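Local structure of fructosyl amine:oxygen oxidoreductase (Neosartorya fumigata, 4WCT) at residues G67-E75 / M287-K297; E301-L309 / R434-Q445. The protein probably catalyses the FAD-dependent oxidative deglycation of fructosyl amines (Amadori products), using oxygen as the electron acceptor. All coordinates share one frame; numbering follows the deposited sequence.

Contact 1 of 2, residues G67-E75 / M287-K297; sequences GNDINKIME and MEPDEDKHELK. With FAD (flavin-adenine dinucleotide), chain C.
Lys297 reaches across to Asp69 and Asn71, a worked example of how one buried lysine can tie a sheet strand to a cofactor-side loop. Its CB lies 3.9 Å from Asn71 OD1. With CG anti to the backbone N (chi1 -174°) the chain runs straight to CD, which passes Asp69 OD1, and then bends at chi3 (88°) so that CE comes up against Asn71 OD1. NZ forms a salt bridge to Asp69 OD2 at 2.8 Å, from the syn side and tilted out of the carboxylate plane, and a 2.7 Å hydrogen bond to Asn71 O from above the carbonyl plane; weak bonds to Asp69 OD1 and Asn71 OD1 complete the grip. Lys72 NZ takes the anti lone pair of the same Asp69 OD2, so one carboxylate separates two ammonium groups and probably offsets their like charge.

Asn71 and Met287 run antiparallel side by side, Met287 CB against Asn71 CG and SD beside Asn71 CB, and Met287 CE rests 3.8 Å from Ile73 CG1. Two waters accept from Asn71 ND2: one donates to Glu288 O, the other also accepts from Lys297 N and lies close to Glu288 O and Glu295 O.

Beyond lies the FAD site: like an edge strand, Ile73 bonds its N to flavin O4 (2.8 Å) and its O to flavin N3 (3.0 Å), while Lys72 NZ approaches the isoalloxazine at C5X.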
loop_
_atom_site.group_PDB
_atom_site.type_symbol
_atom_site.label_atom_id
_atom_site.label_comp_id
_atom_site.label_asym_id
_atom_site.label_seq_id
_atom_site.Cartn_x
_atom_site.Cartn_y
_atom_site.Cartn_z
ATOM N N GLY A 67 -4.598 -0.759 -3.367
ATOM C CA GLY A 67 -3.968 -0.776 -4.692
ATOM C C GLY A 67 -4.794 -0.160 -5.804
ATOM O O GLY A 67 -4.298 0.003 -6.913
ATOM N N ASN A 68 -6.055 0.200 -5.544
ATOM C CA ASN A 68 -6.886 0.780 -6.598
ATOM C C ASN A 68 -6.678 2.285 -6.634
ATOM O O ASN A 68 -7.429 3.036 -6.014
ATOM C CB ASN A 68 -8.351 0.451 -6.382
ATOM C CG ASN A 68 -9.240 0.930 -7.493
ATOM O OD1 ASN A 68 -8.795 1.613 -8.420
ATOM N ND2 ASN A 68 -10.533 0.729 -7.325
ATOM N N ASP A 69 -5.589 2.674 -7.297
ATOM C CA ASP A 69 -5.136 4.041 -7.301
ATOM C C ASP A 69 -4.466 4.273 -8.653
ATOM O O ASP A 69 -3.716 3.410 -9.149
ATOM C CB ASP A 69 -4.105 4.206 -6.167
ATOM C CG ASP A 69 -3.927 5.631 -5.748
ATOM O OD1 ASP A 69 -4.066 6.498 -6.639
ATOM O OD2 ASP A 69 -3.374 5.844 -4.624
ATOM N N ILE A 70 -4.653 5.464 -9.210
ATOM C CA ILE A 70 -4.029 5.784 -10.497
ATOM C C ILE A 70 -2.503 5.852 -10.437
ATOM O O ILE A 70 -1.819 5.658 -11.436
ATOM C CB ILE A 70 -4.567 7.108 -11.097
ATOM C CG1 ILE A 70 -4.523 8.245 -10.083
ATOM C CG2 ILE A 70 -5.958 6.909 -11.690
ATOM C CD1 ILE A 70 -4.710 9.616 -10.687
ATOM N N ASN A 71 -1.941 5.984 -9.247
ATOM C CA ASN A 71 -0.510 5.888 -9.116
ATOM C C ASN A 71 -0.104 5.542 -7.701
ATOM O O ASN A 71 -0.863 5.811 -6.753
ATOM C CB ASN A 71 0.184 7.157 -9.593
ATOM C CG ASN A 71 -0.560 8.412 -9.218
ATOM O OD1 ASN A 71 -0.820 8.659 -8.052
ATOM N ND2 ASN A 71 -0.941 9.197 -10.230
ATOM N N LYS A 72 1.081 4.962 -7.585
ATOM C CA LYS A 72 1.777 4.734 -6.315
ATOM C C LYS A 72 3.277 4.889 -6.591
ATOM O O LYS A 72 3.746 4.805 -7.740
ATOM C CB LYS A 72 1.529 3.297 -5.775
ATOM C CG LYS A 72 0.071 2.967 -5.543
ATOM C CD LYS A 72 -0.476 3.617 -4.278
ATOM C CE LYS A 72 -1.750 2.923 -3.838
ATOM N NZ LYS A 72 -2.516 3.725 -2.856
ATOM N N ILE A 73 4.023 5.098 -5.522
ATOM C CA ILE A 73 5.478 5.251 -5.591
ATOM C C ILE A 73 6.138 3.884 -5.603
ATOM O O ILE A 73 5.754 3.008 -4.836
ATOM C CB ILE A 73 5.991 6.042 -4.377
ATOM C CG1 ILE A 73 5.293 7.410 -4.296
ATOM C CG2 ILE A 73 7.508 6.149 -4.463
ATOM C CD1 ILE A 73 5.569 8.189 -3.027
ATOM N N MET A 74 7.129 3.708 -6.475
ATOM C CA MET A 74 8.042 2.566 -6.466
ATOM C C MET A 74 9.458 3.109 -6.197
ATOM O O MET A 74 9.926 4.024 -6.871
ATOM C CB MET A 74 8.016 1.840 -7.826
ATOM C CG MET A 74 9.214 0.883 -8.112
ATOM S SD MET A 74 9.249 -0.516 -7.020
ATOM C CE MET A 74 10.993 -0.902 -6.879
ATOM N N GLU A 75 10.156 2.493 -5.253
ATOM C CA GLU A 75 11.548 2.838 -4.995
ATOM C C GLU A 75 12.284 1.610 -4.510
ATOM O O GLU A 75 11.809 0.885 -3.626
ATOM C CB GLU A 75 11.665 3.925 -3.946
ATOM C CG GLU A 75 13.120 4.408 -3.854
ATOM C CD GLU A 75 13.424 5.228 -2.634
ATOM O OE1 GLU A 75 12.607 5.219 -1.685
ATOM O OE2 GLU A 75 14.496 5.885 -2.643
ATOM N N MET A 287 1.859 13.023 -7.864
ATOM C CA MET A 287 2.338 12.308 -9.039
ATOM C C MET A 287 1.720 12.870 -10.307
ATOM O O MET A 287 0.743 13.600 -10.291
ATOM C CB MET A 287 2.151 10.781 -8.943
ATOM C CG MET A 287 3.311 10.102 -8.209
ATOM S SD MET A 287 3.182 8.419 -7.574
ATOM C CE MET A 287 2.210 8.663 -6.091
ATOM N N GLU A 288 2.359 12.574 -11.423
ATOM C CA GLU A 288 1.953 13.235 -12.632
ATOM C C GLU A 288 0.510 12.882 -13.020
ATOM O O GLU A 288 -0.002 11.795 -12.729
ATOM C CB GLU A 288 2.942 12.998 -13.764
ATOM C CG GLU A 288 2.890 11.630 -14.385
ATOM C CD GLU A 288 3.981 11.437 -15.427
ATOM O OE1 GLU A 288 3.671 11.494 -16.619
ATOM O OE2 GLU A 288 5.157 11.250 -15.032
ATOM N N PRO A 289 -0.139 13.777 -13.737
ATOM C CA PRO A 289 -1.541 13.564 -14.124
ATOM C C PRO A 289 -1.741 12.273 -14.911
ATOM O O PRO A 289 -0.885 11.897 -15.730
ATOM C CB PRO A 289 -1.838 14.764 -14.994
ATOM C CG PRO A 289 -0.883 15.819 -14.492
ATOM C CD PRO A 289 0.359 15.102 -14.137
ATOM N N ASP A 290 -2.858 11.581 -14.677
ATOM C CA ASP A 290 -3.051 10.295 -15.348
ATOM C C ASP A 290 -3.393 10.483 -16.820
ATOM O O ASP A 290 -3.895 11.523 -17.230
ATOM C CB ASP A 290 -4.103 9.413 -14.639
ATOM C CG ASP A 290 -5.507 9.775 -15.008
ATOM O OD1 ASP A 290 -5.958 10.813 -14.494
ATOM O OD2 ASP A 290 -6.178 9.010 -15.787
ATOM N N GLU A 291 -3.150 9.440 -17.589
ATOM C CA GLU A 291 -3.279 9.533 -19.052
ATOM C C GLU A 291 -4.724 9.615 -19.500
ATOM O O GLU A 291 -5.008 10.148 -20.574
ATOM C CB GLU A 291 -2.584 8.338 -19.708
ATOM C CG GLU A 291 -3.213 7.006 -19.333
ATOM C CD GLU A 291 -2.236 5.841 -19.394
ATOM O OE1 GLU A 291 -1.542 5.715 -20.424
ATOM O OE2 GLU A 291 -2.115 5.101 -18.387
ATOM N N ASP A 292 -5.650 9.081 -18.710
ATOM C CA ASP A 292 -7.048 8.976 -19.139
ATOM C C ASP A 292 -7.903 10.163 -18.734
ATOM O O ASP A 292 -8.668 10.673 -19.541
ATOM C CB ASP A 292 -7.696 7.704 -18.608
ATOM C CG ASP A 292 -7.063 6.453 -19.190
ATOM O OD1 ASP A 292 -6.799 6.425 -20.413
ATOM O OD2 ASP A 292 -6.566 5.645 -18.394
ATOM N N LYS A 293 -7.806 10.608 -17.487
ATOM C CA LYS A 293 -8.632 11.736 -17.035
ATOM C C LYS A 293 -7.846 13.008 -16.753
ATOM O O LYS A 293 -8.429 14.015 -16.369
ATOM C CB LYS A 293 -9.399 11.375 -15.764
ATOM C CG LYS A 293 -10.348 10.207 -15.919
ATOM C CD LYS A 293 -11.260 10.127 -14.702
ATOM C CE LYS A 293 -12.234 8.970 -14.795
ATOM N NZ LYS A 293 -13.207 9.051 -13.669
ATOM N N HIS A 294 -6.536 12.941 -16.913
ATOM C CA HIS A 294 -5.649 14.095 -16.651
ATOM C C HIS A 294 -5.806 14.642 -15.247
ATOM O O HIS A 294 -5.737 15.850 -15.011
ATOM C CB HIS A 294 -5.917 15.203 -17.646
ATOM C CG HIS A 294 -5.604 14.826 -19.055
ATOM N ND1 HIS A 294 -6.095 15.534 -20.133
ATOM C CD2 HIS A 294 -4.848 13.829 -19.568
ATOM C CE1 HIS A 294 -5.580 15.036 -21.242
ATOM N NE2 HIS A 294 -4.931 13.925 -20.935
ATOM N N GLU A 295 -5.913 13.730 -14.295
ATOM C CA GLU A 295 -6.107 14.119 -12.883
ATOM C C GLU A 295 -4.791 13.973 -12.132
ATOM O O GLU A 295 -4.083 12.987 -12.284
ATOM C CB GLU A 295 -7.169 13.244 -12.235
ATOM C CG GLU A 295 -8.573 13.746 -12.522
ATOM C CD GLU A 295 -9.664 12.927 -11.868
ATOM O OE1 GLU A 295 -9.488 11.701 -11.658
ATOM O OE2 GLU A 295 -10.769 13.490 -11.781
ATOM N N LEU A 296 -4.435 15.030 -11.406
ATOM C CA LEU A 296 -3.199 15.106 -10.649
ATOM C C LEU A 296 -3.544 14.788 -9.195
ATOM O O LEU A 296 -4.426 15.445 -8.608
ATOM C CB LEU A 296 -2.635 16.537 -10.786
ATOM C CG LEU A 296 -1.248 16.813 -10.181
ATOM C CD1 LEU A 296 -0.582 17.945 -10.929
ATOM C CD2 LEU A 296 -1.342 17.156 -8.709
ATOM N N LYS A 297 -2.871 13.773 -8.652
ATOM C CA LYS A 297 -3.171 13.263 -7.311
ATOM C C LYS A 297 -2.198 13.832 -6.287
ATOM O O LYS A 297 -0.979 13.808 -6.505
ATOM C CB LYS A 297 -3.035 11.754 -7.289
ATOM C CG LYS A 297 -3.492 11.150 -5.943
ATOM C CD LYS A 297 -3.263 9.655 -5.884
ATOM C CE LYS A 297 -1.849 9.383 -5.360
ATOM N NZ LYS A 297 -1.576 7.948 -5.290
HETATM P PA FAD C . -5.621 -4.129 -0.836
HETATM O O1A FAD C . -4.942 -3.726 -2.113
HETATM O O2A FAD C . -6.373 -3.124 -0.021
HETATM O O5B FAD C . -6.578 -5.318 -1.210
HETATM C C5B FAD C . -7.386 -5.931 -0.194
HETATM C C4B FAD C . -8.553 -6.628 -0.885
HETATM O O4B FAD C . -9.268 -7.447 0.096
HETATM C C3B FAD C . -9.574 -5.678 -1.502
HETATM O O3B FAD C . -9.790 -5.944 -2.898
HETATM C C2B FAD C . -10.845 -5.929 -0.685
HETATM O O2B FAD C . -12.072 -5.703 -1.374
HETATM C C1B FAD C . -10.637 -7.370 -0.215
HETATM N N9A FAD C . -11.427 -7.674 0.999
HETATM C C8A FAD C . -11.691 -6.860 2.037
HETATM N N7A FAD C . -12.502 -7.475 2.929
HETATM C C5A FAD C . -12.673 -8.741 2.466
HETATM C C6A FAD C . -13.464 -9.890 2.889
HETATM N N6A FAD C . -14.180 -9.849 4.026
HETATM N N1A FAD C . -13.461 -10.968 2.076
HETATM C C2A FAD C . -12.743 -11.051 0.949
HETATM N N3A FAD C . -12.027 -10.013 0.484
HETATM C C4A FAD C . -11.978 -8.865 1.203
HETATM N N1 FAD C . 2.398 1.521 -1.205
HETATM C C2 FAD C . 3.500 1.698 -2.016
HETATM O O2 FAD C . 4.190 0.709 -2.256
HETATM N N3 FAD C . 3.747 2.866 -2.615
HETATM C C4 FAD C . 3.022 3.973 -2.349
HETATM O O4 FAD C . 3.229 5.099 -2.879
HETATM C C4X FAD C . 1.862 3.866 -1.481
HETATM N N5 FAD C . 1.092 4.952 -1.206
HETATM C C5X FAD C . -0.117 4.754 -0.594
HETATM C C6 FAD C . -1.046 5.785 -0.496
HETATM C C7 FAD C . -2.215 5.597 0.216
HETATM C C7M FAD C . -3.222 6.690 0.245
HETATM C C8 FAD C . -2.497 4.282 0.807
HETATM C C8M FAD C . -3.754 4.001 1.543
HETATM C C9 FAD C . -1.636 3.228 0.627
HETATM C C9A FAD C . -0.427 3.427 -0.007
HETATM N N10 FAD C . 0.496 2.381 -0.109
HETATM C C10 FAD C . 1.608 2.560 -0.933
HETATM C "C1'" FAD C . 0.333 1.064 0.488
HETATM C "C2'" FAD C . -0.264 0.045 -0.470
HETATM O "O2'" FAD C . -1.391 0.658 -1.079
HETATM C "C3'" FAD C . -0.680 -1.194 0.333
HETATM O "O3'" FAD C . 0.387 -1.593 1.206
HETATM C "C4'" FAD C . -1.078 -2.356 -0.582
HETATM O "O4'" FAD C . -1.912 -1.872 -1.633
HETATM C "C5'" FAD C . -1.857 -3.363 0.254
HETATM O "O5'" FAD C . -2.194 -4.476 -0.573
HETATM P P FAD C . -3.215 -5.588 -0.022
HETATM O O1P FAD C . -3.417 -6.604 -1.122
HETATM O O2P FAD C . -2.713 -6.007 1.339
HETATM O O3P FAD C . -4.575 -4.761 0.183
HETATM O O HOH W 1 -1.930 11.877 -10.612
HETATM O O HOH W 2 0.259 9.231 -12.875
#

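Contact 2 of 2, residues E301-L309 / R434-Q445; sequences EHPGYCNFL and RFGGPDRIMDFQ
Tyr305 and Phe444 form the dense part of this contact, where a short parallel strand pairing is backed by aromatic packing. Tyr305 CB sits over the face of the Phe444 ring, 3.6 Å from its centroid, in a CH-pi contact; the ring planes differ by only 6°, but are so displaced that the overlap is slight. Met442 CB closes on Tyr305 CD1. The backbones are stitched by Met442 N to Gly304 O, Cys306 N to Met442 O and Phe444 N to Cys306 O, the last at 2.8 Å. Asp443 extends the join: with CG anti to its own N (chi1 -178°), OD2 accepts from Phe308 N at 3.0 Å and from Gln445 N on the opposite face of the carboxylate, the second bond making an Asx turn. Nearby, Gln445 NE2 gives Asn307 OD1 a nearly straight 2.8 Å bond.

At the Glu301 end, the polar links between side chains run through water. Glu301 OE2 stays 4.8 Å from Arg434 NE, and a water bridges them; another joins Pro303 O to Arg434 NH1, 2.9 Å from that nitrogen, while the guanidinium also pairs with Asp362. The type II' turn from Gly436 to Asp439, with Gly437 and Asp439 at the surface, curls past His302 and Pro303, whose CD lies 3.3 Å from Gly436 O.

Strand 442-443 lies parallel to strand 295-310 in the large mixed sheet. Strands 253-263 and 318-320 pair antiparallel with 295-310, and helix 330-343 receives Tyr305 OH at Glu331 and Arg335.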
loop_
_atom_site.group_PDB
_atom_site.type_symbol
_atom_site.label_atom_id
_atom_site.label_comp_id
_atom_site.label_asym_id
_atom_site.label_seq_id
_atom_site.Cartn_x
_atom_site.Cartn_y
_atom_site.Cartn_z
ATOM N N GLU A 301 0.688 14.101 3.757
ATOM C CA GLU A 301 1.346 13.152 4.620
ATOM C C GLU A 301 1.061 13.454 6.073
ATOM O O GLU A 301 0.986 14.604 6.507
ATOM C CB GLU A 301 2.843 13.106 4.335
ATOM C CG GLU A 301 3.647 12.108 5.173
ATOM C CD GLU A 301 3.328 10.615 4.936
ATOM O OE1 GLU A 301 2.191 10.274 4.566
ATOM O OE2 GLU A 301 4.072 9.770 5.508
ATOM N N HIS A 302 0.856 12.380 6.830
ATOM C CA HIS A 302 0.536 12.451 8.269
ATOM C C HIS A 302 0.619 11.023 8.799
ATOM O O HIS A 302 0.733 10.055 8.018
ATOM C CB HIS A 302 -0.865 13.049 8.525
ATOM C CG HIS A 302 -1.978 12.393 7.747
ATOM N ND1 HIS A 302 -2.473 11.155 8.074
ATOM C CD2 HIS A 302 -2.647 12.776 6.631
ATOM C CE1 HIS A 302 -3.387 10.789 7.197
ATOM N NE2 HIS A 302 -3.521 11.761 6.310
ATOM N N PRO A 303 0.564 10.860 10.121
ATOM C CA PRO A 303 0.763 9.502 10.610
ATOM C C PRO A 303 -0.386 8.524 10.406
ATOM O O PRO A 303 -0.194 7.315 10.605
ATOM C CB PRO A 303 1.076 9.698 12.101
ATOM C CG PRO A 303 1.582 11.102 12.188
ATOM C CD PRO A 303 0.781 11.868 11.181
ATOM N N GLY A 304 -1.537 9.033 9.958
ATOM C CA GLY A 304 -2.669 8.179 9.658
ATOM C C GLY A 304 -3.878 8.446 10.527
ATOM O O GLY A 304 -3.771 9.028 11.640
ATOM N N TYR A 305 -5.040 8.122 9.972
ATOM C CA TYR A 305 -6.285 8.054 10.708
ATOM C C TYR A 305 -6.644 6.600 11.045
ATOM O O TYR A 305 -6.639 5.699 10.186
ATOM C CB TYR A 305 -7.419 8.612 9.847
ATOM C CG TYR A 305 -7.390 10.089 9.583
ATOM C CD1 TYR A 305 -8.046 10.978 10.425
ATOM C CD2 TYR A 305 -6.793 10.587 8.433
ATOM C CE1 TYR A 305 -8.111 12.332 10.126
ATOM C CE2 TYR A 305 -6.797 11.936 8.160
ATOM C CZ TYR A 305 -7.436 12.805 9.024
ATOM O OH TYR A 305 -7.458 14.161 8.722
ATOM N N CYS A 306 -7.001 6.360 12.287
ATOM C CA CYS A 306 -7.671 5.114 12.635
ATOM C C CYS A 306 -9.131 5.410 12.941
ATOM O O CYS A 306 -9.574 6.571 12.935
ATOM C CB CYS A 306 -6.980 4.464 13.847
ATOM S SG CYS A 306 -5.281 3.967 13.597
ATOM N N ASN A 307 -9.931 4.350 13.035
ATOM C CA ASN A 307 -11.346 4.510 13.373
ATOM C C ASN A 307 -11.630 3.655 14.600
ATOM O O ASN A 307 -11.908 2.459 14.485
ATOM C CB ASN A 307 -12.235 4.093 12.208
ATOM C CG ASN A 307 -13.688 4.299 12.501
ATOM O OD1 ASN A 307 -14.076 5.347 13.012
ATOM N ND2 ASN A 307 -14.508 3.304 12.198
ATOM N N PHE A 308 -11.341 4.224 15.769
ATOM C CA PHE A 308 -11.188 3.445 16.995
ATOM C C PHE A 308 -12.554 3.144 17.620
ATOM O O PHE A 308 -13.306 4.056 17.967
ATOM C CB PHE A 308 -10.326 4.174 18.009
ATOM C CG PHE A 308 -8.862 4.200 17.679
ATOM C CD1 PHE A 308 -8.155 3.026 17.459
ATOM C CD2 PHE A 308 -8.181 5.392 17.628
ATOM C CE1 PHE A 308 -6.824 3.041 17.137
ATOM C CE2 PHE A 308 -6.798 5.406 17.390
ATOM C CZ PHE A 308 -6.128 4.245 17.135
ATOM N N LEU A 309 -12.931 1.882 17.592
ATOM C CA LEU A 309 -14.165 1.422 18.234
ATOM C C LEU A 309 -13.855 0.314 19.241
ATOM O O LEU A 309 -12.783 -0.286 19.224
ATOM C CB LEU A 309 -15.139 0.915 17.146
ATOM C CG LEU A 309 -15.654 2.012 16.203
ATOM C CD1 LEU A 309 -16.361 1.389 15.017
ATOM C CD2 LEU A 309 -16.595 2.913 16.978
ATOM N N ARG A 434 6.279 7.990 10.854
ATOM C CA ARG A 434 5.639 8.942 9.956
ATOM C C ARG A 434 5.513 10.313 10.585
ATOM O O ARG A 434 5.433 10.448 11.802
ATOM C CB ARG A 434 4.233 8.450 9.542
ATOM C CG ARG A 434 4.190 7.114 8.778
ATOM C CD ARG A 434 2.814 6.833 8.227
ATOM N NE ARG A 434 2.708 5.599 7.430
ATOM C CZ ARG A 434 2.431 4.400 7.935
ATOM N NH1 ARG A 434 2.274 4.218 9.240
ATOM N NH2 ARG A 434 2.268 3.372 7.128
ATOM N N PHE A 435 5.414 11.314 9.719
ATOM C CA PHE A 435 5.369 12.708 10.113
ATOM C C PHE A 435 4.309 13.472 9.337
ATOM O O PHE A 435 3.716 12.954 8.390
ATOM C CB PHE A 435 6.721 13.352 9.844
ATOM C CG PHE A 435 7.850 12.691 10.582
ATOM C CD1 PHE A 435 8.519 11.609 10.021
ATOM C CD2 PHE A 435 8.046 12.980 11.939
ATOM C CE1 PHE A 435 9.446 10.896 10.768
ATOM C CE2 PHE A 435 8.928 12.231 12.692
ATOM C CZ PHE A 435 9.651 11.217 12.096
ATOM N N GLY A 436 4.072 14.697 9.770
ATOM C CA GLY A 436 3.166 15.594 9.080
ATOM C C GLY A 436 1.839 15.806 9.781
ATOM O O GLY A 436 1.506 15.103 10.735
ATOM N N GLY A 437 1.111 16.840 9.381
ATOM C CA GLY A 437 -0.135 17.168 10.025
ATOM C C GLY A 437 0.055 17.439 11.502
ATOM O O GLY A 437 1.028 18.092 11.928
ATOM N N PRO A 438 -0.790 16.832 12.323
ATOM C CA PRO A 438 -0.669 17.009 13.773
ATOM C C PRO A 438 0.425 16.167 14.436
ATOM O O PRO A 438 0.609 16.248 15.641
ATOM C CB PRO A 438 -2.066 16.618 14.271
ATOM C CG PRO A 438 -2.523 15.613 13.275
ATOM C CD PRO A 438 -1.967 16.033 11.955
ATOM N N ASP A 439 1.180 15.389 13.672
ATOM C CA ASP A 439 2.235 14.543 14.233
ATOM C C ASP A 439 1.681 13.663 15.352
ATOM O O ASP A 439 2.342 13.380 16.352
ATOM C CB ASP A 439 3.424 15.374 14.708
ATOM C CG ASP A 439 4.321 15.796 13.563
ATOM O OD1 ASP A 439 4.695 14.930 12.747
ATOM O OD2 ASP A 439 4.404 17.012 13.327
ATOM N N ARG A 440 0.465 13.173 15.131
ATOM C CA ARG A 440 -0.104 12.150 15.962
ATOM C C ARG A 440 -1.136 11.382 15.147
ATOM O O ARG A 440 -1.574 11.832 14.076
ATOM C CB ARG A 440 -0.745 12.763 17.209
ATOM C CG ARG A 440 -2.011 13.544 16.985
ATOM C CD ARG A 440 -2.420 14.197 18.326
ATOM N NE ARG A 440 -3.715 14.837 18.198
ATOM C CZ ARG A 440 -3.887 16.139 17.975
ATOM N NH1 ARG A 440 -2.893 16.973 18.146
ATOM N NH2 ARG A 440 -5.092 16.612 17.740
ATOM N N ILE A 441 -1.430 10.173 15.615
ATOM C CA ILE A 441 -2.503 9.370 15.045
ATOM C C ILE A 441 -3.841 10.020 15.327
ATOM O O ILE A 441 -4.107 10.467 16.464
ATOM C CB ILE A 441 -2.511 7.943 15.618
ATOM C CG1 ILE A 441 -1.258 7.180 15.169
ATOM C CG2 ILE A 441 -3.781 7.226 15.196
ATOM C CD1 ILE A 441 -1.263 6.802 13.690
ATOM N N MET A 442 -4.663 10.150 14.288
ATOM C CA MET A 442 -5.960 10.792 14.412
ATOM C C MET A 442 -7.070 9.738 14.318
ATOM O O MET A 442 -6.791 8.578 14.022
ATOM C CB MET A 442 -6.098 11.898 13.347
ATOM C CG MET A 442 -5.111 13.032 13.604
ATOM S SD MET A 442 -5.350 13.954 15.182
ATOM C CE MET A 442 -6.623 15.117 14.711
ATOM N N ASP A 443 -8.256 10.095 14.795
ATOM C CA ASP A 443 -9.333 9.129 14.990
ATOM C C ASP A 443 -10.549 9.641 14.227
ATOM O O ASP A 443 -11.006 10.740 14.494
ATOM C CB ASP A 443 -9.642 9.004 16.489
ATOM C CG ASP A 443 -10.735 7.970 16.805
ATOM O OD1 ASP A 443 -11.048 7.839 18.007
ATOM O OD2 ASP A 443 -11.217 7.228 15.909
ATOM N N PHE A 444 -11.069 8.864 13.275
ATOM C CA PHE A 444 -12.254 9.260 12.507
ATOM C C PHE A 444 -13.491 9.460 13.382
ATOM O O PHE A 444 -14.416 10.196 13.020
ATOM C CB PHE A 444 -12.563 8.226 11.410
ATOM C CG PHE A 444 -11.671 8.334 10.190
ATOM C CD1 PHE A 444 -11.540 9.522 9.508
ATOM C CD2 PHE A 444 -11.029 7.219 9.687
ATOM C CE1 PHE A 444 -10.811 9.586 8.343
ATOM C CE2 PHE A 444 -10.293 7.278 8.530
ATOM C CZ PHE A 444 -10.145 8.472 7.879
ATOM N N GLN A 445 -13.504 8.834 14.545
ATOM C CA GLN A 445 -14.629 9.010 15.472
ATOM C C GLN A 445 -14.667 10.437 16.014
ATOM O O GLN A 445 -15.679 10.832 16.586
ATOM C CB GLN A 445 -14.549 8.014 16.615
ATOM C CG GLN A 445 -14.782 6.572 16.179
ATOM C CD GLN A 445 -16.214 6.305 15.761
ATOM O OE1 GLN A 445 -17.154 6.597 16.513
ATOM N NE2 GLN A 445 -16.402 5.894 14.508
HETATM O O HOH W 3 6.124 10.744 6.922
HETATM O O HOH W 4 3.000 7.334 5.120
HETATM O O HOH W 5 1.819 5.803 11.638
HETATM O O HOH W 6 -2.535 11.668 11.691
HETATM O O HOH W 7 -12.767 6.463 19.241
#

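The two contacts illustrate how a single long strand can take part in separate contacts along its length. Strand 295-310 begins in contact 1 and continues into contact 2; their centres are about 23 Å apart, and beyond this continuity in sequence the two do not touch. Along the chain contact 1 is complete before contact 2 starts. Contact 1 is buried and brings strand 72-75, which belongs to a separate three-stranded sheet, against the large mixed sheet beside the flavin. Contact 2 is partly buried and adds strand 442-443 to that same large sheet, with the Arg434 side chain about 7 Å from FAD. The shared strand thus links a cofactor-binding segment from early in the chain to a late one that only lies near the cofactor.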